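PDB 2E4T: endoglucanase from Clostridium thermocellum, which probably cleaves internal beta-1,4-glucosidic bonds in cellulose and xyloglucan through its TIM-barrel glycoside hydrolase family 44 module. Local coordinates for residues T85-L98 with D159-N171. Residues are numbered along the deposited sequence; the frame is centred on the assembly and turned at random. Where two conformers were deposited one is given.
Sequences TPASVVTTFHDKAL and DEFVNYLVNKYGN
Asp95 OD1 takes a 2.7 Å hydrogen bond from the phenol OH of Tyr169; in the conformer described, one of two for this lysine, Lys168 NZ reaches the same oxygen only weakly, at 3.4 Å, as a salt bridge. The phenol comes from above the carboxylate, 57° out of its plane, while Asp95 OD1 itself lies at the edge of the Tyr169 ring. A water that donates to Asp95 OD2 links the other carboxylate oxygen, weakly and in that conformer, to Lys168 NZ. The Tyr169 ring is held on both faces. His94 CD2 sits 3.3 Å above its centre, in a T-shaped stack with the two planes nearly perpendicular, and Lys168 CG, in the same conformer, covers the opposite face. With CG anti to the backbone N (chi1 -172°), the imidazole reaches across to Tyr169; its ND1 and NE2 are hydrogen-bonded to Thr105 OG1 and Thr176 O, which fixes its rotation. Two knobs interlock: Tyr169 among Thr91, His94, Asp95 and Leu98, and Thr91 among Tyr164, Leu165, Lys168 and Tyr169. Toward the N-terminus of helix 88-98 the contact turns apolar. Val90 spreads its methyls, CG1 to Leu165 CD2 (3.9 Å) and CG2 to the edge of the Phe161 ring at CZ (4.0 Å), while Pro86 CB lies over one face of Tyr164. The helices, at 39° with axes 11.3 Å apart, pack side by side outside the barrel, where Val90 and Phe161 also touch strand 104-109. Phenol and water would probably stabilise Asp95 as a carboxylate, Lys168 adding to this where its described conformer is populated, and His94 ties the Tyr169 ring to Thr105 of the barrel strand.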
ATOM      1  N   THR A  85      12.381 -20.771  16.625  1.00  8.95           N
ATOM      2  CA  THR A  85      12.602 -21.260  15.278  1.00  8.27           C
ATOM      3  C   THR A  85      12.891 -20.085  14.367  1.00  7.31           C
ATOM      4  O   THR A  85      12.140 -19.060  14.405  1.00  7.09           O
ATOM      5  CB  THR A  85      11.397 -22.017  14.769  1.00  9.23           C
ATOM      6  OG1 THR A  85      11.123 -23.066  15.679  1.00 11.67           O
ATOM      7  CG2 THR A  85      11.547 -22.569  13.366  1.00  9.92           C
ATOM      8  N   PRO A  86      13.968 -20.126  13.574  1.00  7.94           N
ATOM      9  CA  PRO A  86      14.286 -19.003  12.686  1.00  7.33           C
ATOM     10  C   PRO A  86      13.069 -18.585  11.863  1.00  6.35           C
ATOM     11  O   PRO A  86      12.328 -19.423  11.330  1.00  7.19           O
ATOM     12  CB  PRO A  86      15.427 -19.509  11.802  1.00  9.18           C
ATOM     13  CG  PRO A  86      16.116 -20.541  12.729  1.00 11.48           C
ATOM     14  CD  PRO A  86      14.941 -21.235  13.438  1.00 10.02           C
ATOM     15  N   ALA A  87      12.930 -17.263  11.744  1.00  6.13           N
ATOM     16  CA  ALA A  87      11.914 -16.659  10.885  1.00  6.14           C
ATOM     17  C   ALA A  87      10.499 -17.013  11.264  1.00  6.26           C
ATOM     18  O   ALA A  87       9.594 -16.736  10.453  1.00  6.33           O
ATOM     19  CB  ALA A  87      12.181 -16.969   9.391  1.00  7.21           C
ATOM     20  N   SER A  88      10.228 -17.526  12.475  1.00  6.27           N
ATOM     21  CA  SER A  88       8.841 -17.920  12.790  1.00  5.88           C
ATOM     22  C   SER A  88       7.888 -16.737  12.754  1.00  5.66           C
ATOM     23  O   SER A  88       6.683 -16.932  12.449  1.00  6.32           O
ATOM     24  CB  SER A  88       8.764 -18.663  14.108  1.00  6.74           C
ATOM     25  OG  SER A  88       9.177 -17.790  15.146  1.00  7.21           O
ATOM     26  N   VAL A  89       8.328 -15.518  13.055  1.00  5.98           N
ATOM     27  CA  VAL A  89       7.424 -14.362  12.882  1.00  6.00           C
ATOM     28  C   VAL A  89       6.961 -14.301  11.415  1.00  5.70           C
ATOM     29  O   VAL A  89       5.769 -14.072  11.141  1.00  6.11           O
ATOM     30  CB  VAL A  89       8.157 -13.070  13.303  1.00  5.81           C
ATOM     31  CG1 VAL A  89       7.464 -11.832  12.765  1.00  6.34           C
ATOM     32  CG2 VAL A  89       8.252 -13.022  14.802  1.00  6.42           C
ATOM     33  N   VAL A  90       7.900 -14.421  10.486  1.00  5.64           N
ATOM     34  CA  VAL A  90       7.614 -14.258   9.053  1.00  5.55           C
ATOM     35  C   VAL A  90       6.896 -15.474   8.485  1.00  5.73           C
ATOM     36  O   VAL A  90       5.980 -15.323   7.649  1.00  5.97           O
ATOM     37  CB  VAL A  90       8.899 -13.884   8.307  1.00  6.36           C
ATOM     38  CG1 VAL A  90       8.710 -13.969   6.814  1.00  6.96           C
ATOM     39  CG2 VAL A  90       9.323 -12.474   8.730  1.00  8.48           C
ATOM     40  N   THR A  91       7.276 -16.688   8.924  1.00  5.99           N
ATOM     41  CA  THR A  91       6.587 -17.851   8.399  1.00  6.47           C
ATOM     42  C   THR A  91       5.165 -17.951   8.976  1.00  5.94           C
ATOM     43  O   THR A  91       4.237 -18.389   8.252  1.00  6.80           O
ATOM     44  CB  THR A  91       7.389 -19.134   8.619  1.00  6.82           C
ATOM     45  OG1 THR A  91       7.537 -19.406  10.033  1.00  7.23           O
ATOM     46  CG2 THR A  91       8.762 -19.054   7.967  1.00  7.67           C
ATOM     47  N   THR A  92       4.933 -17.512  10.219  1.00  6.21           N
ATOM     48  CA  THR A  92       3.548 -17.443  10.684  1.00  6.10           C
ATOM     49  C   THR A  92       2.766 -16.418   9.858  1.00  5.62           C
ATOM     50  O   THR A  92       1.622 -16.666   9.442  1.00  6.24           O
ATOM     51  CB  THR A  92       3.475 -17.083  12.201  1.00  6.87           C
ATOM     52  OG1 THR A  92       4.151 -18.118  12.931  1.00  7.83           O
ATOM     53  CG2 THR A  92       2.066 -16.971  12.684  1.00  7.64           C
ATOM     54  N   PHE A  93       3.400 -15.272   9.575  1.00  5.90           N
ATOM     55  CA  PHE A  93       2.732 -14.227   8.822  1.00  5.39           C
ATOM     56  C   PHE A  93       2.350 -14.734   7.423  1.00  5.43           C
ATOM     57  O   PHE A  93       1.194 -14.540   6.962  1.00  5.74           O
ATOM     58  CB  PHE A  93       3.714 -13.031   8.702  1.00  5.85           C
ATOM     59  CG  PHE A  93       3.105 -11.821   8.076  1.00  5.21           C
ATOM     60  CD1 PHE A  93       2.566 -10.818   8.864  1.00  6.21           C
ATOM     61  CD2 PHE A  93       3.116 -11.637   6.672  1.00  6.20           C
ATOM     62  CE1 PHE A  93       1.980  -9.672   8.263  1.00  6.78           C
ATOM     63  CE2 PHE A  93       2.569 -10.513   6.082  1.00  6.87           C
ATOM     64  CZ  PHE A  93       1.987  -9.545   6.885  1.00  6.59           C
ATOM     65  N   HIS A  94       3.289 -15.382   6.728  1.00  5.57           N
ATOM     66  CA  HIS A  94       3.009 -15.899   5.405  1.00  5.49           C
ATOM     67  C   HIS A  94       2.049 -17.085   5.441  1.00  5.82           C
ATOM     68  O   HIS A  94       1.162 -17.216   4.582  1.00  6.12           O
ATOM     69  CB  HIS A  94       4.298 -16.203   4.667  1.00  6.05           C
ATOM     70  CG  HIS A  94       4.092 -16.571   3.222  1.00  6.14           C
ATOM     71  ND1 HIS A  94       3.340 -15.785   2.337  1.00  6.45           N
ATOM     72  CD2 HIS A  94       4.582 -17.628   2.522  1.00  6.54           C
ATOM     73  CE1 HIS A  94       3.403 -16.380   1.150  1.00  6.52           C
ATOM     74  NE2 HIS A  94       4.145 -17.492   1.236  1.00  6.65           N
ATOM     75  N   ASP A  95       2.220 -17.975   6.429  1.00  5.90           N
ATOM     76  CA  ASP A  95       1.278 -19.106   6.531  1.00  6.04           C
ATOM     77  C   ASP A  95      -0.154 -18.568   6.706  1.00  5.85           C
ATOM     78  O   ASP A  95      -1.104 -19.129   6.102  1.00  6.51           O
ATOM     79  CB  ASP A  95       1.613 -19.996   7.721  1.00  6.58           C
ATOM     80  CG  ASP A  95       2.860 -20.824   7.563  1.00  7.29           C
ATOM     81  OD1 ASP A  95       3.392 -20.944   6.440  1.00  7.74           O
ATOM     82  OD2 ASP A  95       3.258 -21.444   8.601  1.00  9.01           O
ATOM     83  N   LYS A  96      -0.331 -17.542   7.544  1.00  5.90           N
ATOM     84  CA  LYS A  96      -1.672 -16.976   7.723  1.00  6.00           C
ATOM     85  C   LYS A  96      -2.169 -16.408   6.386  1.00  6.05           C
ATOM     86  O   LYS A  96      -3.347 -16.648   5.998  1.00  6.78           O
ATOM     87  CB  LYS A  96      -1.666 -15.891   8.782  1.00  6.49           C
ATOM     88  CG  LYS A  96      -1.679 -16.439  10.226  1.00  6.70           C
ATOM     89  CD  LYS A  96      -1.622 -15.296  11.230  1.00  6.86           C
ATOM     90  CE  LYS A  96      -2.016 -15.723  12.621  1.00  7.44           C
ATOM     91  NZ  LYS A  96      -2.009 -14.547  13.553  1.00  7.72           N
ATOM     92  N   ALA A  97      -1.337 -15.658   5.677  1.00  5.99           N
ATOM     93  CA  ALA A  97      -1.751 -15.088   4.378  1.00  5.90           C
ATOM     94  C   ALA A  97      -2.155 -16.192   3.416  1.00  5.66           C
ATOM     95  O   ALA A  97      -3.229 -16.112   2.762  1.00  6.45           O
ATOM     96  CB  ALA A  97      -0.604 -14.252   3.800  1.00  6.47           C
ATOM     97  N   LEU A  98      -1.335 -17.250   3.284  1.00  6.31           N
ATOM     98  CA  LEU A  98      -1.679 -18.362   2.393  1.00  6.39           C
ATOM     99  C   LEU A  98      -3.013 -18.986   2.832  1.00  6.56           C
ATOM    100  O   LEU A  98      -3.849 -19.360   1.966  1.00  7.24           O
ATOM    101  CB  LEU A  98      -0.580 -19.417   2.411  1.00  6.93           C
ATOM    102  CG  LEU A  98       0.757 -19.016   1.789  1.00  7.61           C
ATOM    103  CD1 LEU A  98       1.773 -20.123   2.034  1.00  9.40           C
ATOM    104  CD2 LEU A  98       0.621 -18.678   0.317  1.00  9.48           C
ATOM    105  N   ASP A 159      20.659 -12.448   2.709  1.00  5.71           N
ATOM    106  CA  ASP A 159      20.477 -13.476   1.699  1.00  5.65           C
ATOM    107  C   ASP A 159      20.191 -14.852   2.352  1.00  5.73           C
ATOM    108  O   ASP A 159      19.436 -15.639   1.788  1.00  6.21           O
ATOM    109  CB  ASP A 159      21.611 -13.496   0.665  1.00  6.29           C
ATOM    110  CG  ASP A 159      23.000 -13.757   1.210  1.00  6.33           C
ATOM    111  OD1 ASP A 159      23.248 -13.840   2.424  1.00  6.64           O
ATOM    112  OD2 ASP A 159      23.900 -13.861   0.283  1.00  6.99           O
ATOM    113  N   GLU A 160      20.786 -15.123   3.522  1.00  6.04           N
ATOM    114  CA  GLU A 160      20.534 -16.363   4.209  1.00  5.94           C
ATOM    115  C   GLU A 160      19.064 -16.440   4.684  1.00  5.77           C
ATOM    116  O   GLU A 160      18.430 -17.502   4.629  1.00  5.98           O
ATOM    117  CB  GLU A 160      21.513 -16.531   5.366  1.00  6.20           C
ATOM    118  CG  GLU A 160      21.456 -17.928   5.971  1.00  6.84           C
ATOM    119  CD  GLU A 160      22.590 -18.147   6.969  1.00  6.29           C
ATOM    120  OE1 GLU A 160      22.739 -17.310   7.920  1.00  7.61           O
ATOM    121  OE2 GLU A 160      23.341 -19.151   6.803  1.00  7.41           O
ATOM    122  N   PHE A 161      18.520 -15.293   5.133  1.00  5.83           N
ATOM    123  CA  PHE A 161      17.106 -15.202   5.518  1.00  5.60           C
ATOM    124  C   PHE A 161      16.229 -15.534   4.286  1.00  5.69           C
ATOM    125  O   PHE A 161      15.303 -16.371   4.359  1.00  5.87           O
ATOM    126  CB  PHE A 161      16.886 -13.788   6.039  1.00  6.05           C
ATOM    127  CG  PHE A 161      15.494 -13.374   6.493  1.00  6.00           C
ATOM    128  CD1 PHE A 161      14.453 -14.262   6.744  1.00  6.30           C
ATOM    129  CD2 PHE A 161      15.298 -12.005   6.708  1.00  6.47           C
ATOM    130  CE1 PHE A 161      13.223 -13.780   7.158  1.00  6.94           C
ATOM    131  CE2 PHE A 161      14.063 -11.527   7.142  1.00  7.09           C
ATOM    132  CZ  PHE A 161      13.035 -12.414   7.369  1.00  7.35           C
ATOM    133  N   VAL A 162      16.479 -14.857   3.163  1.00  5.51           N
ATOM    134  CA  VAL A 162      15.709 -15.141   1.943  1.00  5.26           C
ATOM    135  C   VAL A 162      15.841 -16.610   1.556  1.00  5.57           C
ATOM    136  O   VAL A 162      14.871 -17.273   1.170  1.00  6.07           O
ATOM    137  CB  VAL A 162      16.090 -14.175   0.813  1.00  6.19           C
ATOM    138  CG1 VAL A 162      15.384 -14.559  -0.482  1.00  6.55           C
ATOM    139  CG2 VAL A 162      15.728 -12.753   1.213  1.00  6.95           C
ATOM    140  N   ASN A 163      17.065 -17.160   1.647  1.00  5.71           N
ATOM    141  CA  ASN A 163      17.250 -18.575   1.297  1.00  5.78           C
ATOM    142  C   ASN A 163      16.359 -19.479   2.190  1.00  6.11           C
ATOM    143  O   ASN A 163      15.791 -20.473   1.703  1.00  6.57           O
ATOM    144  CB  ASN A 163      18.735 -18.944   1.473  1.00  6.56           C
ATOM    145  CG  ASN A 163      18.959 -20.398   1.149  1.00  7.74           C
ATOM    146  OD1 ASN A 163      18.921 -20.789  -0.040  1.00  9.10           O
ATOM    147  ND2 ASN A 163      19.129 -21.236   2.180  1.00  8.64           N
ATOM    148  N   TYR A 164      16.250 -19.163   3.483  1.00  6.33           N
ATOM    149  CA  TYR A 164      15.408 -19.958   4.370  1.00  6.33           C
ATOM    150  C   TYR A 164      13.950 -19.944   3.884  1.00  6.01           C
ATOM    151  O   TYR A 164      13.257 -20.994   3.857  1.00  6.80           O
ATOM    152  CB  TYR A 164      15.540 -19.411   5.797  1.00  6.95           C
ATOM    153  CG  TYR A 164      14.760 -20.190   6.819  1.00  7.06           C
ATOM    154  CD1 TYR A 164      15.418 -21.156   7.575  1.00  8.26           C
ATOM    155  CD2 TYR A 164      13.402 -19.951   7.081  1.00  8.37           C
ATOM    156  CE1 TYR A 164      14.749 -21.913   8.535  1.00 10.47           C
ATOM    157  CE2 TYR A 164      12.747 -20.720   8.051  1.00 10.05           C
ATOM    158  CZ  TYR A 164      13.422 -21.717   8.760  1.00 10.86           C
ATOM    159  OH  TYR A 164      12.696 -22.436   9.702  1.00 15.23           O
ATOM    160  N   LEU A 165      13.486 -18.762   3.511  1.00  6.03           N
ATOM    161  CA  LEU A 165      12.100 -18.598   3.031  1.00  5.95           C
ATOM    162  C   LEU A 165      11.885 -19.350   1.693  1.00  5.82           C
ATOM    163  O   LEU A 165      10.864 -20.033   1.522  1.00  6.97           O
ATOM    164  CB  LEU A 165      11.769 -17.125   2.888  1.00  6.10           C
ATOM    165  CG  LEU A 165      11.783 -16.366   4.209  1.00  6.32           C
ATOM    166  CD1 LEU A 165      11.611 -14.857   3.929  1.00  6.72           C
ATOM    167  CD2 LEU A 165      10.752 -16.833   5.199  1.00  7.00           C
ATOM    168  N   VAL A 166      12.818 -19.191   0.757  1.00  6.08           N
ATOM    169  CA  VAL A 166      12.698 -19.867  -0.538  1.00  6.23           C
ATOM    170  C   VAL A 166      12.763 -21.384  -0.358  1.00  6.87           C
ATOM    171  O   VAL A 166      12.024 -22.132  -1.028  1.00  7.46           O
ATOM    172  CB  VAL A 166      13.807 -19.385  -1.495  1.00  7.36           C
ATOM    173  CG1 VAL A 166      13.872 -20.207  -2.769  1.00  8.75           C
ATOM    174  CG2 VAL A 166      13.560 -17.919  -1.818  1.00  7.73           C
ATOM    175  N   ASN A 167      13.619 -21.872   0.541  1.00  7.35           N
ATOM    176  CA  ASN A 167      13.658 -23.289   0.846  1.00  7.47           C
ATOM    177  C   ASN A 167      12.297 -23.794   1.329  1.00  7.56           C
ATOM    178  O   ASN A 167      11.855 -24.891   0.959  1.00  8.77           O
ATOM    179  CB  ASN A 167      14.752 -23.545   1.880  1.00  8.75           C
ATOM    180  CG  ASN A 167      14.825 -25.013   2.255  1.00 11.21           C
ATOM    181  OD1 ASN A 167      14.272 -25.393   3.316  1.00 14.32           O
ATOM    182  ND2 ASN A 167      15.352 -25.831   1.396  1.00 12.27           N
ATOM    183  N   LYS A 168      11.639 -23.005   2.185  1.00  7.20           N
ATOM    184  CA  LYS A 168      10.370 -23.436   2.759  1.00  7.27           C
ATOM    185  C   LYS A 168       9.217 -23.358   1.760  1.00  6.88           C
ATOM    186  O   LYS A 168       8.369 -24.242   1.737  1.00  8.28           O
ATOM    187  CB  LYS A 168      10.066 -22.621   4.003  1.00  7.76           C
ATOM    188  CG  LYS A 168       8.795 -23.056   4.695  1.00  8.93           C
ATOM    189  CD  LYS A 168       8.628 -22.382   6.060  1.00 10.59           C
ATOM    190  CE  LYS A 168       7.258 -22.710   6.722  1.00 13.11           C
ATOM    191  NZ  LYS A 168       6.183 -22.668   5.743  0.50 21.37           N
ATOM    192  N   TYR A 169       9.145 -22.250   1.011  1.00  6.33           N
ATOM    193  CA  TYR A 169       7.939 -21.905   0.265  1.00  6.59           C
ATOM    194  C   TYR A 169       8.077 -22.033  -1.237  1.00  7.23           C
ATOM    195  O   TYR A 169       7.061 -21.858  -1.943  1.00  8.55           O
ATOM    196  CB  TYR A 169       7.500 -20.472   0.603  1.00  7.24           C
ATOM    197  CG  TYR A 169       7.043 -20.316   2.022  1.00  6.60           C
ATOM    198  CD1 TYR A 169       5.931 -20.973   2.476  1.00  6.83           C
ATOM    199  CD2 TYR A 169       7.750 -19.507   2.905  1.00  7.03           C
ATOM    200  CE1 TYR A 169       5.474 -20.819   3.789  1.00  6.93           C
ATOM    201  CE2 TYR A 169       7.311 -19.311   4.189  1.00  7.34           C
ATOM    202  CZ  TYR A 169       6.190 -19.996   4.646  1.00  7.22           C
ATOM    203  OH  TYR A 169       5.773 -19.754   5.942  1.00  8.37           O
ATOM    204  N   GLY A 170       9.284 -22.241  -1.750  1.00  7.09           N
ATOM    205  CA  GLY A 170       9.536 -22.074  -3.160  1.00  7.50           C
ATOM    206  C   GLY A 170       9.904 -20.605  -3.476  1.00  6.61           C
ATOM    207  O   GLY A 170       9.619 -19.706  -2.668  1.00  7.51           O
ATOM    208  N   ASN A 171      10.443 -20.364  -4.652  1.00  6.86           N
ATOM    209  CA  ASN A 171      10.772 -19.019  -5.057  1.00  6.32           C
ATOM    210  C   ASN A 171       9.508 -18.233  -5.445  1.00  6.64           C
ATOM    211  O   ASN A 171       8.381 -18.773  -5.524  1.00  6.68           O
ATOM    212  CB  ASN A 171      11.866 -19.020  -6.114  1.00  8.48           C
ATOM    213  CG  ASN A 171      11.397 -19.538  -7.482  1.00  8.86           C
ATOM    214  OD1 ASN A 171      10.346 -19.169  -7.949  1.00  9.23           O
ATOM    215  ND2 ASN A 171      12.112 -20.493  -8.064  1.00 14.78           N
TER
HETATM  216  O   HOH W   1       4.370 -23.900   8.140  1.00 17.26           O